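Local coordinates for short afifavidin (Afifella pfennigii, PDB 6HDS), which probably binds biotin and 2-iminobiotin very tightly without a covalent link, in a biological role not yet understood, at residues T57-V62 and N78-C83. Residues are numbered along the deposited sequence; the frame is centred on the assembly and turned at random.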
loop_
_atom_site.group_PDB
_atom_site.type_symbol
_atom_site.label_atom_id
_atom_site.label_comp_id
_atom_site.label_asym_id
_atom_site.label_seq_id
_atom_site.Cartn_x
_atom_site.Cartn_y
_atom_site.Cartn_z
ATOM N N THR A 57 17.142 -5.601 8.940
ATOM C CA THR A 57 16.243 -6.302 9.844
ATOM C C THR A 57 14.849 -6.302 9.235
ATOM O O THR A 57 14.507 -5.406 8.461
ATOM C CB THR A 57 16.225 -5.703 11.268
ATOM O OG1 THR A 57 15.683 -4.381 11.224
ATOM C CG2 THR A 57 17.588 -5.709 11.936
ATOM N N PRO A 58 14.012 -7.309 9.573
ATOM C CA PRO A 58 12.657 -7.415 9.033
ATOM C C PRO A 58 11.710 -6.375 9.606
ATOM O O PRO A 58 11.798 -6.081 10.811
ATOM C CB PRO A 58 12.174 -8.808 9.470
ATOM C CG PRO A 58 13.456 -9.535 9.884
ATOM C CD PRO A 58 14.353 -8.457 10.425
ATOM N N TYR A 59 10.874 -5.833 8.713
ATOM C CA TYR A 59 9.773 -4.911 8.982
ATOM C C TYR A 59 8.528 -5.513 8.367
ATOM O O TYR A 59 8.569 -6.056 7.264
ATOM C CB TYR A 59 10.074 -3.518 8.402
ATOM C CG TYR A 59 11.167 -2.817 9.158
ATOM C CD1 TYR A 59 12.497 -3.101 8.893
ATOM C CD2 TYR A 59 10.893 -1.926 10.187
ATOM C CE1 TYR A 59 13.535 -2.487 9.574
ATOM C CE2 TYR A 59 11.915 -1.302 10.863
ATOM C CZ TYR A 59 13.235 -1.603 10.589
ATOM O OH TYR A 59 14.247 -0.975 11.228
ATOM N N PRO A 60 7.403 -5.480 9.084
ATOM C CA PRO A 60 6.160 -6.028 8.566
ATOM C C PRO A 60 5.736 -5.287 7.295
ATOM O O PRO A 60 5.914 -4.049 7.225
ATOM C CB PRO A 60 5.137 -5.814 9.680
ATOM C CG PRO A 60 5.930 -5.376 10.883
ATOM C CD PRO A 60 7.269 -4.856 10.412
ATOM N N LEU A 61 5.181 -6.047 6.348
ATOM C CA LEU A 61 4.470 -5.508 5.210
ATOM C C LEU A 61 3.030 -6.040 5.170
ATOM O O LEU A 61 2.719 -7.223 5.627
ATOM C CB LEU A 61 5.301 -5.776 3.944
ATOM C CG LEU A 61 5.237 -7.135 3.267
ATOM C CD1 LEU A 61 3.934 -7.319 2.489
ATOM C CD2 LEU A 61 6.422 -7.270 2.316
ATOM N N VAL A 62 2.121 -5.157 4.721
ATOM C CA VAL A 62 0.696 -5.496 4.504
ATOM C C VAL A 62 0.210 -4.865 3.202
ATOM O O VAL A 62 0.538 -3.697 2.892
ATOM C CB VAL A 62 -0.254 -5.113 5.661
ATOM C CG1 VAL A 62 0.250 -5.599 7.013
ATOM C CG2 VAL A 62 -0.598 -3.636 5.700
ATOM N N ASN A 78 10.487 -1.101 14.029
ATOM C CA ASN A 78 10.469 -2.406 14.673
ATOM C C ASN A 78 11.174 -2.264 16.029
ATOM O O ASN A 78 11.492 -1.149 16.466
ATOM C CB ASN A 78 10.981 -3.462 13.686
ATOM C CG ASN A 78 12.468 -3.438 13.412
ATOM O OD1 ASN A 78 13.248 -2.742 14.066
ATOM N ND2 ASN A 78 12.876 -4.204 12.402
ATOM N N ALA A 79 11.408 -3.391 16.720
ATOM C CA ALA A 79 12.080 -3.368 18.046
ATOM C C ALA A 79 13.506 -2.807 17.973
ATOM O O ALA A 79 14.005 -2.346 18.988
ATOM C CB ALA A 79 12.102 -4.768 18.644
ATOM N N THR A 80 14.160 -2.871 16.811
ATOM C CA THR A 80 15.592 -2.531 16.680
ATOM C C THR A 80 15.811 -1.075 16.233
ATOM O O THR A 80 16.811 -0.486 16.599
ATOM C CB THR A 80 16.331 -3.492 15.747
ATOM O OG1 THR A 80 16.079 -3.079 14.416
ATOM C CG2 THR A 80 15.952 -4.949 15.951
ATOM N N ALA A 81 14.892 -0.483 15.460
ATOM C CA ALA A 81 15.119 0.878 14.930
ATOM C C ALA A 81 13.846 1.463 14.302
ATOM O O ALA A 81 12.901 0.774 13.926
ATOM C CB ALA A 81 16.236 0.872 13.911
ATOM N N ASN A 82 13.902 2.773 14.094
ATOM C CA ASN A 82 12.778 3.553 13.640
ATOM C C ASN A 82 13.373 4.606 12.707
ATOM O O ASN A 82 14.444 5.184 13.005
ATOM C CB ASN A 82 12.011 4.154 14.825
ATOM C CG ASN A 82 10.797 4.961 14.399
ATOM O OD1 ASN A 82 9.662 4.527 14.555
ATOM N ND2 ASN A 82 11.032 6.124 13.813
ATOM N N CYS A 83 12.723 4.804 11.551
ATOM C CA CYS A 83 13.087 5.844 10.590
ATOM C C CYS A 83 11.907 6.798 10.293
ATOM O O CYS A 83 11.978 7.529 9.281
ATOM C CB CYS A 83 13.568 5.198 9.293
ATOM S SG CYS A 83 15.078 4.206 9.482
#
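Asn78 lays its carboxamide over one face of the Tyr59 ring, the two planes 9° apart in a parallel stack. At the base of the side chain, CB lies 3.7 Å from Tyr59 CE2. CG comes next, 3.4 Å from that same CE2; a chi1 of 73°, which sets CG between the backbone N and the carbonyl carbon, brings the amide back over the ring. At the tip the two amide atoms part company. ND2 sits 3.2 Å above the centre of the ring and spends its hydrogens in the amide plane, one on Thr57 OG1 (3.0 Å, nearly straight at 167°), the other on Pro58 O at 2.7 Å. OD1 turns back to its own loop, between strands 69-77 and 82-96 of the eight-stranded antiparallel avidin barrel, accepting from Thr80 N (an Asx turn), from Ala81 N, which extends it to an Asx motif, and from Thr80 OG1. The loop is thus tied to Thr57 and Pro58, which lead into strand 59-66; the Tyr59 side chain lies near those of Tyr45 and Asn47, which probably bind biotin. Trp76 meets the Tyr59 ring edge-to-face, while Ala81 O lies at the ring's edge, 3.5 Å from Tyr59 OH. An alanine in place of Asn78 is likely to leave Thr57 OG1 and Pro58 O without this donor and the turn without its acceptor. Where strand 82-96 begins, Cys83 is joined to Cys54 by a disulfide.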